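Local coordinates for protein serine-pyruvate aminotransferase (agxt) (Sulfolobus solfataricus, PDB 3ZRP) that probably transfers amino groups between serine or alanine and the oxo acids pyruvate or glyoxylate, using pyridoxal 5'-phosphate as its cofactor, at residues Ala280-Leu285 with Ser354-Thr359; Asn347-Ala352 with Lys374-Val379; Tyr54-Ile59 with Gly232-Lys237. One frame throughout, in Å; residues are numbered along the deposited sequence. Where two conformers were deposited one is given.

Contact 1 (Ala280-Leu285 with Ser354-Thr359)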
loop_
_atom_site.group_PDB
_atom_site.type_symbol
_atom_site.label_atom_id
_atom_site.label_comp_id
_atom_site.label_asym_id
_atom_site.label_seq_id
_atom_site.Cartn_x
_atom_site.Cartn_y
_atom_site.Cartn_z
ATOM N N ALA A 280 -31.696 -18.819 3.021
ATOM C CA ALA A 280 -32.719 -19.862 3.182
ATOM C C ALA A 280 -32.473 -20.657 4.446
ATOM O O ALA A 280 -33.406 -20.904 5.232
ATOM C CB ALA A 280 -32.746 -20.782 1.960
ATOM N N GLY A 281 -31.213 -21.033 4.666
ATOM C CA GLY A 281 -30.833 -21.751 5.867
ATOM C C GLY A 281 -31.018 -20.960 7.145
ATOM O O GLY A 281 -31.406 -21.519 8.172
ATOM N N LEU A 282 -30.721 -19.657 7.101
ATOM C CA LEU A 282 -30.875 -18.801 8.284
ATOM C C LEU A 282 -32.348 -18.624 8.666
ATOM O O LEU A 282 -32.705 -18.637 9.848
ATOM C CB LEU A 282 -30.250 -17.414 8.035
ATOM C CG LEU A 282 -28.719 -17.416 7.929
ATOM C CD1 LEU A 282 -28.219 -16.067 7.419
ATOM C CD2 LEU A 282 -28.096 -17.758 9.274
ATOM N N GLU A 283 -33.169 -18.418 7.647
ATOM C CA GLU A 283 -34.607 -18.273 7.819
ATOM C C GLU A 283 -35.199 -19.562 8.408
ATOM O O GLU A 283 -35.921 -19.529 9.415
ATOM C CB GLU A 283 -35.259 -17.941 6.470
ATOM C CG GLU A 283 -35.870 -16.532 6.366
ATOM C CD GLU A 283 -34.900 -15.439 5.904
ATOM O OE1 GLU A 283 -34.003 -15.700 5.071
ATOM O OE2 GLU A 283 -35.056 -14.293 6.378
ATOM N N ALA A 284 -34.873 -20.698 7.798
ATOM C CA ALA A 284 -35.336 -21.996 8.299
ATOM C C ALA A 284 -34.900 -22.270 9.743
ATOM O O ALA A 284 -35.583 -23.003 10.464
ATOM C CB ALA A 284 -34.906 -23.122 7.363
ATOM N N LEU A 285 -33.795 -21.655 10.178
ATOM C CA LEU A 285 -33.361 -21.735 11.583
ATOM C C LEU A 285 -34.186 -20.806 12.471
ATOM O O LEU A 285 -34.097 -20.858 13.710
ATOM C CB LEU A 285 -31.867 -21.405 11.728
ATOM C CG LEU A 285 -30.808 -22.485 11.410
ATOM C CD1 LEU A 285 -29.375 -21.907 11.373
ATOM C CD2 LEU A 285 -30.863 -23.647 12.362
ATOM N N SER A 354 -24.418 -25.476 8.961
ATOM C CA SER A 354 -24.146 -26.573 9.889
ATOM C C SER A 354 -23.454 -26.048 11.134
ATOM O O SER A 354 -23.874 -26.334 12.260
ATOM C CB SER A 354 -23.281 -27.649 9.234
ATOM O OG SER A 354 -22.989 -28.675 10.162
ATOM N N VAL A 355 -22.394 -25.271 10.924
ATOM C CA VAL A 355 -21.597 -24.711 12.022
ATOM C C VAL A 355 -22.427 -23.728 12.837
ATOM O O VAL A 355 -22.341 -23.701 14.068
ATOM C CB VAL A 355 -20.287 -24.056 11.505
ATOM C CG1 VAL A 355 -19.524 -23.380 12.612
ATOM C CG2 VAL A 355 -19.399 -25.108 10.861
ATOM N N ILE A 356 -23.236 -22.922 12.156
ATOM C CA ILE A 356 -24.092 -21.981 12.874
ATOM C C ILE A 356 -25.082 -22.741 13.783
ATOM O O ILE A 356 -25.252 -22.390 14.960
ATOM C CB ILE A 356 -24.769 -20.975 11.926
ATOM C CG1 ILE A 356 -23.720 -19.955 11.441
ATOM C CG2 ILE A 356 -25.904 -20.236 12.642
ATOM C CD1 ILE A 356 -24.071 -19.287 10.123
ATOM N N GLU A 357 -25.694 -23.790 13.239
ATOM C CA GLU A 357 -26.648 -24.592 14.014
ATOM C C GLU A 357 -26.026 -25.156 15.296
ATOM O O GLU A 357 -26.546 -24.914 16.389
ATOM C CB GLU A 357 -27.285 -25.691 13.158
ATOM C CG GLU A 357 -28.422 -26.416 13.861
ATOM C CD GLU A 357 -29.349 -27.148 12.913
ATOM O OE1 GLU A 357 -29.496 -26.743 11.738
ATOM O OE2 GLU A 357 -29.954 -28.143 13.360
ATOM N N ARG A 358 -24.899 -25.860 15.176
ATOM C CA ARG A 358 -24.311 -26.498 16.361
ATOM C C ARG A 358 -23.667 -25.528 17.355
ATOM O O ARG A 358 -23.584 -25.814 18.560
ATOM C CB ARG A 358 -23.399 -27.679 16.003
ATOM C CG ARG A 358 -22.301 -27.417 15.023
ATOM C CD ARG A 358 -21.867 -28.743 14.442
ATOM N NE ARG A 358 -20.488 -28.710 13.971
ATOM C CZ ARG A 358 -20.118 -28.808 12.699
ATOM N NH1 ARG A 358 -21.026 -28.953 11.746
ATOM N NH2 ARG A 358 -18.827 -28.773 12.387
ATOM N N THR A 359 -23.255 -24.362 16.870
ATOM C CA THR A 359 -22.709 -23.351 17.756
ATOM C C THR A 359 -23.832 -22.678 18.575
ATOM O O THR A 359 -23.697 -22.487 19.792
ATOM C CB THR A 359 -21.863 -22.326 16.979
ATOM O OG1 THR A 359 -20.909 -23.021 16.173
ATOM C CG2 THR A 359 -21.132 -21.386 17.924
#

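Contact 2 (Asn347-Ala352 with Lys374-Val379)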
loop_
_atom_site.group_PDB
_atom_site.type_symbol
_atom_site.label_atom_id
_atom_site.label_comp_id
_atom_site.label_asym_id
_atom_site.label_seq_id
_atom_site.Cartn_x
_atom_site.Cartn_y
_atom_site.Cartn_z
ATOM N N ASN A 347 -20.776 -25.915 -1.224
ATOM C CA ASN A 347 -20.361 -26.681 -0.032
ATOM C C ASN A 347 -20.021 -25.810 1.174
ATOM O O ASN A 347 -20.327 -26.188 2.316
ATOM C CB ASN A 347 -19.202 -27.643 -0.350
ATOM C CG ASN A 347 -19.648 -28.837 -1.201
ATOM O OD1 ASN A 347 -20.836 -29.162 -1.259
ATOM N ND2 ASN A 347 -18.698 -29.470 -1.877
ATOM N N ASP A 348 -19.413 -24.643 0.934
ATOM C CA ASP A 348 -19.179 -23.687 2.019
ATOM C C ASP A 348 -20.500 -23.248 2.672
ATOM O O ASP A 348 -20.554 -23.080 3.891
ATOM C CB ASP A 348 -18.401 -22.456 1.532
ATOM C CG ASP A 348 -17.015 -22.804 1.015
ATOM O OD1 ASP A 348 -16.413 -23.768 1.515
ATOM O OD2 ASP A 348 -16.534 -22.119 0.101
ATOM N N ALA A 349 -21.548 -23.081 1.855
ATOM C CA ALA A 349 -22.884 -22.729 2.360
ATOM C C ALA A 349 -23.422 -23.812 3.320
ATOM O O ALA A 349 -23.886 -23.492 4.429
ATOM C CB ALA A 349 -23.854 -22.449 1.209
ATOM N N ILE A 350 -23.320 -25.083 2.912
ATOM C CA ILE A 350 -23.709 -26.205 3.775
ATOM C C ILE A 350 -22.965 -26.143 5.111
ATOM O O ILE A 350 -23.587 -26.196 6.179
ATOM C CB ILE A 350 -23.492 -27.587 3.093
ATOM C CG1 ILE A 350 -24.420 -27.743 1.887
ATOM C CG2 ILE A 350 -23.757 -28.736 4.080
ATOM C CD1 ILE A 350 -23.888 -28.679 0.815
ATOM N N ILE A 351 -21.638 -26.017 5.045
ATOM C CA ILE A 351 -20.804 -25.984 6.245
ATOM C C ILE A 351 -21.151 -24.798 7.145
ATOM O O ILE A 351 -21.300 -24.951 8.361
ATOM C CB ILE A 351 -19.303 -26.001 5.876
ATOM C CG1 ILE A 351 -18.947 -27.364 5.266
ATOM C CG2 ILE A 351 -18.426 -25.773 7.087
ATOM C CD1 ILE A 351 -19.342 -28.554 6.143
ATOM N N ALA A 352 -21.299 -23.617 6.552
ATOM C CA ALA A 352 -21.606 -22.417 7.356
ATOM C C ALA A 352 -22.871 -22.588 8.229
ATOM O O ALA A 352 -22.847 -22.318 9.439
ATOM C CB ALA A 352 -21.722 -21.175 6.439
ATOM N N LYS A 374 -31.076 -28.735 5.336
ATOM C CA LYS A 374 -32.034 -29.111 4.284
ATOM C C LYS A 374 -32.509 -27.902 3.478
ATOM O O LYS A 374 -32.596 -27.967 2.242
ATOM C CB LYS A 374 -33.224 -29.946 4.810
ATOM C CG LYS A 374 -33.711 -29.637 6.228
ATOM C CD LYS A 374 -34.819 -30.607 6.681
ATOM C CE LYS A 374 -34.284 -31.998 7.044
ATOM N NZ LYS A 374 -35.373 -33.000 7.181
ATOM N N ALA A 375 -32.781 -26.798 4.172
ATOM C CA ALA A 375 -33.154 -25.548 3.500
ATOM C C ALA A 375 -32.072 -25.125 2.498
ATOM O O ALA A 375 -32.379 -24.790 1.347
ATOM C CB ALA A 375 -33.411 -24.446 4.525
ATOM N N VAL A 376 -30.816 -25.161 2.944
ATOM C CA VAL A 376 -29.653 -24.904 2.072
ATOM C C VAL A 376 -29.608 -25.889 0.901
ATOM O O VAL A 376 -29.489 -25.481 -0.257
ATOM C CB VAL A 376 -28.300 -24.980 2.882
ATOM C CG1 VAL A 376 -27.099 -24.742 1.975
ATOM C CG2 VAL A 376 -28.285 -23.990 4.042
ATOM N N GLU A 377 -29.688 -27.184 1.210
ATOM C CA GLU A 377 -29.651 -28.229 0.174
ATOM C C GLU A 377 -30.758 -28.010 -0.845
ATOM O O GLU A 377 -30.529 -28.144 -2.054
ATOM C CB GLU A 377 -29.790 -29.633 0.781
ATOM C CG GLU A 377 -28.735 -30.039 1.806
ATOM C CD GLU A 377 -27.737 -31.051 1.271
ATOM O OE1 GLU A 377 -27.536 -31.116 0.031
ATOM O OE2 GLU A 377 -27.164 -31.791 2.105
ATOM N N GLU A 378 -31.946 -27.631 -0.367
ATOM C CA GLU A 378 -33.080 -27.396 -1.261
ATOM C C GLU A 378 -32.769 -26.345 -2.313
ATOM O O GLU A 378 -33.047 -26.558 -3.496
ATOM C CB GLU A 378 -34.332 -26.990 -0.477
ATOM C CG GLU A 378 -35.573 -27.740 -0.932
ATOM C CD GLU A 378 -36.860 -26.962 -0.712
ATOM O OE1 GLU A 378 -37.111 -26.507 0.427
ATOM O OE2 GLU A 378 -37.609 -26.801 -1.697
ATOM N N VAL A 379 -32.187 -25.215 -1.891
ATOM C CA VAL A 379 -31.830 -24.148 -2.839
ATOM C C VAL A 379 -30.782 -24.617 -3.850
ATOM O O VAL A 379 -30.913 -24.366 -5.052
ATOM C CB VAL A 379 -31.332 -22.846 -2.134
ATOM C CG1 VAL A 379 -30.858 -21.822 -3.166
ATOM C CG2 VAL A 379 -32.427 -22.261 -1.243
#

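Contact 3 (Tyr54-Ile59 with Gly232-Lys237)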
loop_
_atom_site.group_PDB
_atom_site.type_symbol
_atom_site.label_atom_id
_atom_site.label_comp_id
_atom_site.label_asym_id
_atom_site.label_seq_id
_atom_site.Cartn_x
_atom_site.Cartn_y
_atom_site.Cartn_z
ATOM N N TYR A 54 -12.937 3.711 -20.831
ATOM C CA TYR A 54 -12.818 3.914 -19.384
ATOM C C TYR A 54 -11.408 3.560 -18.927
ATOM O O TYR A 54 -10.850 2.553 -19.364
ATOM C CB TYR A 54 -13.874 3.085 -18.663
ATOM C CG TYR A 54 -15.243 3.726 -18.717
ATOM C CD1 TYR A 54 -15.858 4.013 -19.951
ATOM C CD2 TYR A 54 -15.927 4.051 -17.546
ATOM C CE1 TYR A 54 -17.115 4.617 -20.006
ATOM C CE2 TYR A 54 -17.194 4.648 -17.598
ATOM C CZ TYR A 54 -17.770 4.926 -18.832
ATOM O OH TYR A 54 -19.014 5.513 -18.884
ATOM N N GLN A 55 -10.841 4.394 -18.061
ATOM C CA GLN A 55 -9.447 4.263 -17.654
ATOM C C GLN A 55 -9.303 3.554 -16.292
ATOM O O GLN A 55 -9.732 4.089 -15.272
ATOM C CB GLN A 55 -8.781 5.641 -17.586
ATOM C CG GLN A 55 -7.332 5.624 -17.083
ATOM C CD GLN A 55 -6.401 4.870 -18.017
ATOM O OE1 GLN A 55 -6.119 5.325 -19.113
ATOM N NE2 GLN A 55 -5.906 3.721 -17.571
ATOM N N PRO A 56 -8.696 2.355 -16.282
ATOM C CA PRO A 56 -8.428 1.696 -14.983
ATOM C C PRO A 56 -7.160 2.246 -14.310
ATOM O O PRO A 56 -6.212 2.651 -14.988
ATOM C CB PRO A 56 -8.232 0.233 -15.375
ATOM C CG PRO A 56 -7.640 0.340 -16.811
ATOM C CD PRO A 56 -8.368 1.486 -17.428
ATOM N N LEU A 57 -7.140 2.266 -12.967
ATOM C CA LEU A 57 -5.911 2.548 -12.227
ATOM C C LEU A 57 -5.821 1.593 -11.034
ATOM O O LEU A 57 -6.839 1.268 -10.402
ATOM C CB LEU A 57 -5.852 3.997 -11.706
ATOM C CG LEU A 57 -5.834 5.170 -12.697
ATOM C CD1 LEU A 57 -7.237 5.722 -12.861
ATOM C CD2 LEU A 57 -4.862 6.280 -12.317
ATOM N N ILE A 58 -4.610 1.136 -10.750
ATOM C CA ILE A 58 -4.353 0.282 -9.601
ATOM C C ILE A 58 -3.340 1.030 -8.722
ATOM O O ILE A 58 -2.273 1.416 -9.182
ATOM C CB ILE A 58 -3.870 -1.101 -10.074
ATOM C CG1 ILE A 58 -5.008 -1.796 -10.848
ATOM C CG2 ILE A 58 -3.344 -1.953 -8.909
ATOM C CD1 ILE A 58 -4.557 -3.072 -11.612
ATOM N N ILE A 59 -3.696 1.289 -7.466
ATOM C CA ILE A 59 -2.831 2.130 -6.609
ATOM C C ILE A 59 -2.552 1.374 -5.327
ATOM O O ILE A 59 -3.270 0.429 -5.021
ATOM C CB ILE A 59 -3.463 3.528 -6.313
ATOM C CG1 ILE A 59 -4.795 3.389 -5.547
ATOM C CG2 ILE A 59 -3.737 4.316 -7.659
ATOM C CD1 ILE A 59 -5.352 4.733 -4.971
ATOM N N GLY A 232 1.385 3.861 -19.339
ATOM C CA GLY A 232 2.628 3.184 -19.687
ATOM C C GLY A 232 2.447 1.680 -19.799
ATOM O O GLY A 232 2.718 1.109 -20.857
ATOM N N ALA A 233 1.976 1.043 -18.721
ATOM C CA ALA A 233 1.797 -0.419 -18.667
ATOM C C ALA A 233 1.042 -0.970 -19.874
ATOM O O ALA A 233 1.425 -2.010 -20.433
ATOM C CB ALA A 233 1.087 -0.835 -17.385
ATOM N N GLU A 234 -0.022 -0.283 -20.273
ATOM C CA GLU A 234 -0.852 -0.763 -21.374
ATOM C C GLU A 234 -0.176 -0.588 -22.729
ATOM O O GLU A 234 -0.648 -1.143 -23.716
ATOM C CB GLU A 234 -2.247 -0.134 -21.354
ATOM C CG GLU A 234 -3.182 -0.824 -20.365
ATOM C CD GLU A 234 -4.648 -0.497 -20.564
ATOM O OE1 GLU A 234 -5.066 0.652 -20.331
ATOM O OE2 GLU A 234 -5.395 -1.416 -20.942
ATOM N N GLU A 235 0.917 0.177 -22.766
ATOM C CA GLU A 235 1.721 0.339 -23.981
ATOM C C GLU A 235 2.991 -0.509 -23.871
ATOM O O GLU A 235 3.905 -0.387 -24.680
ATOM C CB GLU A 235 2.057 1.819 -24.216
ATOM C CG GLU A 235 0.824 2.701 -24.470
ATOM C CD GLU A 235 1.138 4.183 -24.559
ATOM O OE1 GLU A 235 1.848 4.587 -25.506
ATOM O OE2 GLU A 235 0.651 4.950 -23.695
ATOM N N GLY A 236 3.029 -1.374 -22.857
ATOM C CA GLY A 236 4.173 -2.235 -22.597
ATOM C C GLY A 236 5.416 -1.520 -22.097
ATOM O O GLY A 236 6.532 -2.034 -22.266
ATOM N N LYS A 237 5.234 -0.348 -21.478
ATOM C CA LYS A 237 6.341 0.492 -21.025
ATOM C C LYS A 237 6.408 0.607 -19.494
ATOM O O LYS A 237 5.381 0.732 -18.822
ATOM C CB LYS A 237 6.218 1.892 -21.632
ATOM C CG LYS A 237 6.376 1.950 -23.158
ATOM C CD LYS A 237 5.815 3.273 -23.711
ATOM C CE LYS A 237 6.239 3.537 -25.153
ATOM N NZ LYS A 237 5.649 2.571 -26.116
#

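Contact 1 (Ala280-Leu285 with Ser354-Thr359)
Leu285 reaches across to both Ile356 and Glu357 and has the largest share of the surface buried here. It faces helix 346-363. Its CG lies beside the backbone N and anti to the carbonyl carbon (chi1 -80°), and the two methyls part from there. CD1 of Leu285 meets the branch methyl CG2 of Ile356 at 4.1 Å. CD2 of Leu285 rests against the stem and head of Glu357, with OE1 of Glu357 at 3.4 Å and CG of Glu357 at 4.0 Å.

Ile356 points toward the other segment. Its CD1 also comes to 4.4 Å from CD2 of Leu282, one turn before Leu285. Phe325, Phe336 and Ile338 pack on Ile356 as well, and Ile338 touches Leu282. The two helices thus meet over the three-stranded antiparallel sheet that contains strand 335-339.

Glu357 sends its chain out extended, with CG anti to the backbone N (chi1 -172°). The chain crosses Leu285 at a slant, and both CG and OE1 come up to CD2 of Leu285. Its other oxygen, OE2, accepts a hydrogen bond from the backbone N of Gly370. Leu285 is itself tied to the same connecting segment by backbone hydrogen bonding to Arg368.

No hydrogen bond passes directly between the two segments. The contact is mainly apolar packing, but its closest approach sets a carboxylate oxygen, OE1 of Glu357, against a methyl of Leu285. The chemistry implies a division of labour within Glu357: its carbon chain and OE1 pack on Leu285, while OE2 is bonded to the N of Gly370 in the loop leading to helix 372-381.

Contact 2 (Asn347-Ala352 with Lys374-Val379)
Val376 fits against Ala349 and Ile350 through one methyl, CG1. This methyl stands 4.0 Å from CB of Ala349 and 4.0 Å from CG1 of Ile350. It also comes within 3.9 Å of the backbone N of Ile350, so it lies close to the main chain of the facing helix. The first torsion of Val376 accounts for this: CG1 is anti to the backbone N (chi1 179°) and projects across the interface. The CA atoms of Ile350 and Val376 are 6.3 Å apart, the nearest pair between the two segments.

Ile350 starts out to the flank, and its far end swings nearer to the other helix. In the conformer given, its CD1 reaches the border of the contact, near OE1 of Glu377, an exposed residue. Val373 and Leu380 of helix 372-381 also touch Ile350, which therefore packs along more than one turn of that helix.

The next shell comes from helix 264-284. Ile278 packs on Ala349, while Ala277 and Ala280 pack on Val379, so this third helix touches both partners. At the start of helix 346-363, OD2 of Asp348 accepts a hydrogen bond from the backbone N of Thr345.

The segment axes run nearly antiparallel, at 165°, and approach to 9.5 Å. This is helix-helix packing that sets the last helix of the modelled chain against helix 346-363, away from the cofactor. With no hydrogen bond or salt bridge between the segments, the chemistry implies that cohesion rests on close fit of small and branched apolar groups, with charge kept to the exposed margin.

Contact 3 (Tyr54-Ile59 with Gly232-Lys237)
The end of helix 223-234 passes beside the start of strand 55-60, with the CA atoms of Pro56 and Glu234 10.2 Å apart, a separation bridged mainly by the long side chain of Glu234. Within this chain the strand is an outermost one of the mixed seven-stranded sheet, the central sheet of the large domain in the fold-type I pyridoxal-phosphate enzymes, to which class-V aminotransferases belong. It pairs antiparallel with strand 197-202. The helix closes in a Schellman motif: the N of Lys237 bonds to the O of Gly232 at 3.0 Å, and the N of Gly236 bonds to the O of Ala233. Gly236, with positive phi, is the C-prime residue.

Glu234 points toward the strand and does the reaching. Its OE1 is 4.2 Å from NE2 of Gln55 and 4.4 Å from CG of Pro56. Neither approach is a hydrogen bond. The carboxylate is held instead by helix 31-48, where OE1 forms a salt bridge with NH2 of Arg45 and OE2 has a weak, long ion pair with Lys42. Arg45 also donates from NE to the O of Tyr54 and touches the Pro56 ring, so one arginine joins the helix end to the strand.

Pro56 points toward the helix, and CG is its nearest atom to Glu234; Leu41 packs on it too. Gln55 first heads to the flank, then bends (chi2 64°) and brings its amide nearer to Glu234. Leu227 and Arg231 touch this side chain. The amide itself is turned back to its own strand. Its NE2 donates to the O of Pro56 at 2.8 Å, nearly straight at 166°, with the acceptor 5° out of the Gln55 amide plane.

Contacts 1 and 2 are neighbours, with centres 9 Å apart, and both use helix 346-363. They join directly: the CB atoms of Ala284 and Ala375 are 3.5 Å apart, so helices 264-284, 346-363 and 372-381 form one packed group. Contact 1 is buried beside a small sheet; contact 2 is partly exposed along Ile350 and Glu377. Both are mainly apolar; the glutamate of contact 2 is at the exposed margin, that of contact 1 packs against a leucine. Contact 3 lies on the opposite side of the chain's centre, about 45 and 41 Å from them between centres, at the edge strand of the large sheet. It is buried but sparse, without a bond between its segments; an arginine of helix 31-48 holds its glutamate.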